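Local coordinates for N-acetyltransferase (Trypanosoma brucei, PDB 3I3G), which probably catalyses acetyl transfer from acetyl-CoA to D-glucosamine 6-phosphate, giving N-acetyl-D-glucosamine 6-phosphate on the route to UDP-N-acetylglucosamine, at residues A[20-34]-A[66-80]. Residues are numbered along the deposited sequence; the frame is centred on the assembly and turned at random. Where two conformers were deposited one is given.
Unlike the reference sequence in segment 66-80: Arg76 (reference Gly).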
loop_
_atom_site.group_PDB
_atom_site.type_symbol
_atom_site.label_atom_id
_atom_site.label_comp_id
_atom_site.label_asym_id
_atom_site.label_seq_id
_atom_site.Cartn_x
_atom_site.Cartn_y
_atom_site.Cartn_z
ATOM N N ASP A 20 24.166 -2.582 -21.375
ATOM C CA ASP A 20 24.901 -1.858 -20.347
ATOM C C ASP A 20 24.006 -1.531 -19.116
ATOM O O ASP A 20 24.376 -0.714 -18.277
ATOM C CB ASP A 20 25.473 -0.572 -20.888
ATOM C CG ASP A 20 26.747 -0.769 -21.710
ATOM O OD1 ASP A 20 26.879 -0.119 -22.718
ATOM O OD2 ASP A 20 27.594 -1.523 -21.309
ATOM N N LEU A 21 22.856 -2.172 -19.035
ATOM C CA LEU A 21 21.922 -1.948 -17.938
ATOM C C LEU A 21 22.053 -3.010 -16.889
ATOM O O LEU A 21 22.328 -4.137 -17.181
ATOM C CB LEU A 21 20.494 -1.974 -18.423
ATOM C CG LEU A 21 20.034 -0.876 -19.323
ATOM C CD1 LEU A 21 18.694 -1.180 -19.877
ATOM C CD2 LEU A 21 20.012 0.416 -18.643
ATOM N N GLU A 22 21.778 -2.620 -15.673
ATOM C CA GLU A 22 21.773 -3.569 -14.570
ATOM C C GLU A 22 20.547 -3.361 -13.693
ATOM O O GLU A 22 20.201 -2.230 -13.350
ATOM C CB GLU A 22 23.049 -3.442 -13.737
ATOM C CG GLU A 22 23.292 -2.054 -13.178
ATOM C CD GLU A 22 24.579 -1.965 -12.382
ATOM O OE1 GLU A 22 24.868 -0.875 -11.839
ATOM O OE2 GLU A 22 25.298 -2.984 -12.301
ATOM N N LEU A 23 19.891 -4.461 -13.344
ATOM C CA LEU A 23 18.741 -4.420 -12.452
ATOM C C LEU A 23 19.202 -4.704 -11.030
ATOM O O LEU A 23 19.737 -5.774 -10.748
ATOM C CB LEU A 23 17.697 -5.448 -12.885
ATOM C CG LEU A 23 16.418 -5.539 -12.051
ATOM C CD1 LEU A 23 15.744 -4.184 -11.947
ATOM C CD2 LEU A 23 15.470 -6.565 -12.647
ATOM N N ARG A 24 19.003 -3.740 -10.137
ATOM C CA ARG A 24 19.478 -3.874 -8.766
ATOM C C ARG A 24 18.665 -3.033 -7.787
ATOM O O ARG A 24 17.785 -2.270 -8.185
ATOM C CB ARG A 24 20.957 -3.487 -8.680
ATOM C CG ARG A 24 21.265 -2.094 -9.212
ATOM C CD ARG A 24 22.714 -1.710 -8.955
ATOM N NE ARG A 24 23.034 -0.386 -9.480
ATOM C CZ ARG A 24 22.713 0.753 -8.874
ATOM N NH1 ARG A 24 22.056 0.732 -7.723
ATOM N NH2 ARG A 24 23.045 1.915 -9.422
ATOM N N VAL A 25 18.967 -3.179 -6.502
ATOM C CA VAL A 25 18.285 -2.412 -5.468
ATOM C C VAL A 25 18.772 -0.967 -5.455
ATOM O O VAL A 25 19.944 -0.694 -5.721
ATOM C CB VAL A 25 18.502 -3.026 -4.072
ATOM C CG1 VAL A 25 18.019 -4.466 -4.047
ATOM C CG2 VAL A 25 19.968 -2.939 -3.678
ATOM N N LEU A 26 17.865 -0.047 -5.145
ATOM C CA LEU A 26 18.195 1.368 -5.066
ATOM C C LEU A 26 19.226 1.615 -3.966
ATOM O O LEU A 26 19.103 1.081 -2.865
ATOM C CB LEU A 26 16.933 2.179 -4.781
ATOM C CG LEU A 26 17.100 3.687 -4.593
ATOM C CD1 LEU A 26 17.435 4.347 -5.917
ATOM C CD2 LEU A 26 15.838 4.288 -4.002
ATOM N N GLU A 27 20.243 2.419 -4.265
ATOM C CA GLU A 27 21.226 2.791 -3.249
ATOM C C GLU A 27 21.424 4.303 -3.138
ATOM O O GLU A 27 21.006 5.063 -4.013
ATOM C CB GLU A 27 22.559 2.063 -3.460
ATOM C CG GLU A 27 22.979 1.889 -4.908
ATOM C CD GLU A 27 23.980 0.760 -5.082
ATOM O OE1 GLU A 27 24.761 0.789 -6.056
ATOM O OE2 GLU A 27 23.989 -0.161 -4.238
ATOM N N GLU A 28 22.056 4.728 -2.049
ATOM C CA GLU A 28 22.164 6.146 -1.723
ATOM C C GLU A 28 22.739 6.983 -2.865
ATOM O O GLU A 28 22.310 8.114 -3.089
ATOM C CB GLU A 28 22.988 6.341 -0.446
ATOM C CG GLU A 28 22.866 7.727 0.164
ATOM C CD GLU A 28 23.528 7.829 1.525
ATOM O OE1 GLU A 28 24.004 6.795 2.039
ATOM O OE2 GLU A 28 23.567 8.944 2.082
ATOM N N SER A 29 23.704 6.426 -3.591
ATOM C CA SER A 29 24.338 7.152 -4.690
ATOM C C SER A 29 23.390 7.370 -5.871
ATOM O O SER A 29 23.683 8.160 -6.769
ATOM C CB SER A 29 25.601 6.424 -5.160
ATOM O OG SER A 29 26.526 6.266 -4.094
ATOM N N ASP A 30 22.257 6.672 -5.861
ATOM C CA ASP A 30 21.284 6.749 -6.954
ATOM C C ASP A 30 20.205 7.807 -6.723
ATOM O O ASP A 30 19.524 8.223 -7.660
ATOM C CB ASP A 30 20.578 5.402 -7.141
ATOM C CG ASP A 30 21.538 4.253 -7.367
ATOM O OD1 ASP A 30 22.617 4.467 -7.961
ATOM O OD2 ASP A 30 21.198 3.121 -6.959
ATOM N N LEU A 31 20.045 8.228 -5.474
ATOM C CA LEU A 31 18.870 9.004 -5.064
ATOM C C LEU A 31 18.555 10.231 -5.925
ATOM O O LEU A 31 17.403 10.444 -6.305
ATOM C CB LEU A 31 18.967 9.388 -3.584
ATOM C CG LEU A 31 19.070 8.191 -2.632
ATOM C CD1 LEU A 31 19.112 8.646 -1.185
ATOM C CD2 LEU A 31 17.912 7.233 -2.853
ATOM N N SER A 32 19.565 11.041 -6.226
ATOM C CA SER A 32 19.357 12.251 -7.017
ATOM C C SER A 32 18.872 11.923 -8.427
ATOM O O SER A 32 17.902 12.506 -8.910
ATOM C CB SER A 32 20.637 13.087 -7.078
ATOM O OG SER A 32 21.666 12.399 -7.769
ATOM N N SER A 33 19.553 10.991 -9.085
ATOM C CA SER A 33 19.172 10.580 -10.432
ATOM C C SER A 33 17.796 9.925 -10.411
ATOM O O SER A 33 17.012 10.057 -11.352
ATOM C CB SER A 33 20.206 9.613 -11.010
ATOM O OG SER A 33 19.877 9.255 -12.339
ATOM N N HIS A 34 17.512 9.219 -9.322
ATOM C CA HIS A 34 16.237 8.541 -9.142
ATOM C C HIS A 34 15.087 9.545 -9.069
ATOM O O HIS A 34 14.031 9.338 -9.670
ATOM C CB HIS A 34 16.284 7.681 -7.876
ATOM C CG HIS A 34 15.066 6.837 -7.667
ATOM N ND1 HIS A 34 14.183 7.049 -6.629
ATOM C CD2 HIS A 34 14.586 5.777 -8.358
ATOM C CE1 HIS A 34 13.211 6.158 -6.692
ATOM N NE2 HIS A 34 13.431 5.374 -7.731
ATOM N N THR A 66 12.964 -0.976 -3.335
ATOM C CA THR A 66 12.950 -0.311 -4.631
ATOM C C THR A 66 13.999 -0.905 -5.562
ATOM O O THR A 66 15.191 -0.914 -5.249
ATOM C CB THR A 66 13.182 1.207 -4.500
ATOM O OG1 THR A 66 12.179 1.775 -3.648
ATOM C CG2 THR A 66 13.112 1.872 -5.867
ATOM N N LYS A 67 13.546 -1.411 -6.703
ATOM C CA LYS A 67 14.446 -1.937 -7.717
ATOM C C LYS A 67 14.563 -0.923 -8.845
ATOM O O LYS A 67 13.576 -0.299 -9.230
ATOM C CB LYS A 67 13.932 -3.272 -8.258
ATOM C CG LYS A 67 13.733 -4.339 -7.193
ATOM C CD LYS A 67 15.031 -4.633 -6.456
ATOM C CE LYS A 67 16.040 -5.325 -7.356
ATOM N NZ LYS A 67 15.654 -6.734 -7.650
ATOM N N VAL A 68 15.772 -0.756 -9.368
ATOM C CA VAL A 68 16.004 0.213 -10.428
ATOM C C VAL A 68 16.825 -0.377 -11.566
ATOM O O VAL A 68 17.616 -1.300 -11.367
ATOM C CB VAL A 68 16.748 1.458 -9.902
ATOM C CG1 VAL A 68 15.919 2.169 -8.845
ATOM C CG2 VAL A 68 18.111 1.064 -9.348
ATOM N N PHE A 69 16.621 0.158 -12.763
ATOM C CA PHE A 69 17.515 -0.112 -13.875
ATOM C C PHE A 69 18.527 1.018 -13.957
ATOM O O PHE A 69 18.159 2.193 -13.952
ATOM C CB PHE A 69 16.747 -0.236 -15.189
ATOM C CG PHE A 69 16.338 -1.642 -15.518
ATOM C CD1 PHE A 69 17.284 -2.575 -15.909
ATOM C CD2 PHE A 69 15.012 -2.030 -15.439
ATOM C CE1 PHE A 69 16.915 -3.871 -16.213
ATOM C CE2 PHE A 69 14.638 -3.324 -15.744
ATOM C CZ PHE A 69 15.591 -4.246 -16.130
ATOM N N CYS A 70 19.803 0.657 -14.023
ATOM C CA CYS A 70 20.870 1.645 -14.055
ATOM C C CYS A 70 21.766 1.452 -15.271
ATOM O O CYS A 70 22.188 0.336 -15.575
ATOM C CB CYS A 70 21.704 1.565 -12.772
ATOM S SG CYS A 70 23.195 2.599 -12.756
ATOM N N HIS A 71 22.039 2.544 -15.974
ATOM C CA HIS A 71 23.050 2.538 -17.017
ATOM C C HIS A 71 24.413 2.579 -16.335
ATOM O O HIS A 71 24.913 3.647 -15.984
ATOM C CB HIS A 71 22.872 3.738 -17.947
ATOM C CG HIS A 71 23.822 3.752 -19.102
ATOM N ND1 HIS A 71 24.861 4.654 -19.202
ATOM C CD2 HIS A 71 23.898 2.968 -20.204
ATOM C CE1 HIS A 71 25.532 4.428 -20.318
ATOM N NE2 HIS A 71 24.968 3.410 -20.943
ATOM N N GLN A 72 25.000 1.403 -16.136
ATOM C CA GLN A 72 26.216 1.268 -15.334
ATOM C C GLN A 72 27.319 2.278 -15.649
ATOM O O GLN A 72 27.907 2.857 -14.736
ATOM C CB GLN A 72 26.770 -0.155 -15.422
ATOM C CG GLN A 72 26.440 -1.019 -14.218
ATOM C CD GLN A 72 27.383 -2.196 -14.079
ATOM O OE1 GLN A 72 27.916 -2.456 -12.997
ATOM N NE2 GLN A 72 27.607 -2.907 -15.177
ATOM N N PRO A 73 27.612 2.482 -16.941
ATOM C CA PRO A 73 28.713 3.360 -17.332
ATOM C C PRO A 73 28.620 4.754 -16.714
ATOM O O PRO A 73 29.637 5.320 -16.313
ATOM C CB PRO A 73 28.573 3.440 -18.855
ATOM C CG PRO A 73 27.887 2.173 -19.235
ATOM C CD PRO A 73 26.946 1.870 -18.103
ATOM N N THR A 74 27.410 5.298 -16.636
ATOM C CA THR A 74 27.212 6.649 -16.120
ATOM C C THR A 74 26.461 6.649 -14.792
ATOM O O THR A 74 26.463 7.645 -14.070
ATOM C CB THR A 74 26.434 7.525 -17.116
ATOM O OG1 THR A 74 25.142 6.951 -17.351
ATOM C CG2 THR A 74 27.187 7.635 -18.434
ATOM N N GLY A 75 25.814 5.531 -14.482
ATOM C CA GLY A 75 25.037 5.409 -13.255
ATOM C C GLY A 75 23.665 6.052 -13.347
ATOM O O GLY A 75 22.967 6.181 -12.341
ATOM N N ARG A 76 23.270 6.455 -14.550
ATOM C CA ARG A 76 21.974 7.102 -14.724
ATOM C C ARG A 76 20.832 6.119 -14.486
ATOM O O ARG A 76 20.827 5.013 -15.028
ATOM C CB ARG A 76 21.852 7.741 -16.111
ATOM C CG ARG A 76 20.787 8.827 -16.182
ATOM C CD ARG A 76 20.791 9.545 -17.523
ATOM N NE ARG A 76 20.191 8.737 -18.578
ATOM C CZ ARG A 76 18.895 8.738 -18.871
ATOM N NH1 ARG A 76 18.059 9.506 -18.185
ATOM N NH2 ARG A 76 18.433 7.973 -19.849
ATOM N N ILE A 77 19.872 6.527 -13.664
ATOM C CA ILE A 77 18.724 5.690 -13.341
ATOM C C ILE A 77 17.624 5.886 -14.377
ATOM O O ILE A 77 17.091 6.986 -14.524
ATOM C CB ILE A 77 18.171 6.015 -11.940
ATOM C CG1 ILE A 77 19.283 5.912 -10.892
ATOM C CG2 ILE A 77 17.017 5.086 -11.593
ATOM C CD1 ILE A 77 19.827 4.506 -10.704
ATOM N N VAL A 78 17.283 4.814 -15.087
ATOM C CA VAL A 78 16.345 4.906 -16.202
ATOM C C VAL A 78 15.079 4.079 -15.992
ATOM O O VAL A 78 14.213 4.024 -16.865
ATOM C CB VAL A 78 17.008 4.474 -17.523
ATOM C CG1 VAL A 78 18.181 5.387 -17.848
ATOM C CG2 VAL A 78 17.459 3.025 -17.439
ATOM N N GLY A 79 14.974 3.439 -14.831
ATOM C CA GLY A 79 13.795 2.644 -14.507
ATOM C C GLY A 79 13.683 2.378 -13.020
ATOM O O GLY A 79 14.689 2.175 -12.341
ATOM N N SER A 80 12.456 2.382 -12.509
ATOM C CA SER A 80 12.232 2.132 -11.092
ATOM C C SER A 80 10.855 1.540 -10.814
ATOM O O SER A 80 9.881 1.842 -11.505
ATOM C CB SER A 80 12.411 3.419 -10.284
ATOM O OG SER A 80 12.242 3.174 -8.897
HETATM O O HOH W 1 26.067 2.248 -23.298
HETATM O O HOH W 2 18.109 -7.366 -8.649
HETATM O O HOH W 3 23.474 6.078 -9.743
HETATM O O HOH W 4 17.062 9.568 -14.135
#
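The first antiparallel pairing of the GNAT sheet joins Leu21–Val25 to Thr66–His71, whose axes run 153° apart, and the helix after the edge strand folds back over Val68 and Ile77. Reciprocal backbone bonds pair Glu22 with Cys70 and Arg24 with Val68; Gln72 N to Asp20 O and Leu26 N to Thr66 O (2.8 Å) extend the pairing at its ends. On the Leu23 side of the sheet, CD1 of Leu23 sits over the centre of the Phe69 ring, 4.1 Å from its centroid and 11° off the normal, a CH-pi contact. On the other side, Arg24 grips Asp30 end-on, NH1 to OD2 at 2.7 Å and NH2 to OD1 at 3.0 Å, both oxygens in the guanidinium plane. This clamp ties Arg24 of the strand to Asp30, while NH2 also makes a weak N-H...S hydrogen bond to Cys70 SG. Ser33 OG accepts a nearly straight bond from Ile77 N (3.0 Å, 174°). His34 NE2 and Ser80 OG share a hydrogen bond of 2.8 Å, with OG at the ring edge, near its plane. Helix 113-127 packs on Leu23 and Phe69, whereas Phe89 of the second subunit meets the His34 ring with the planes steeply inclined and packs on Leu26 and Leu31.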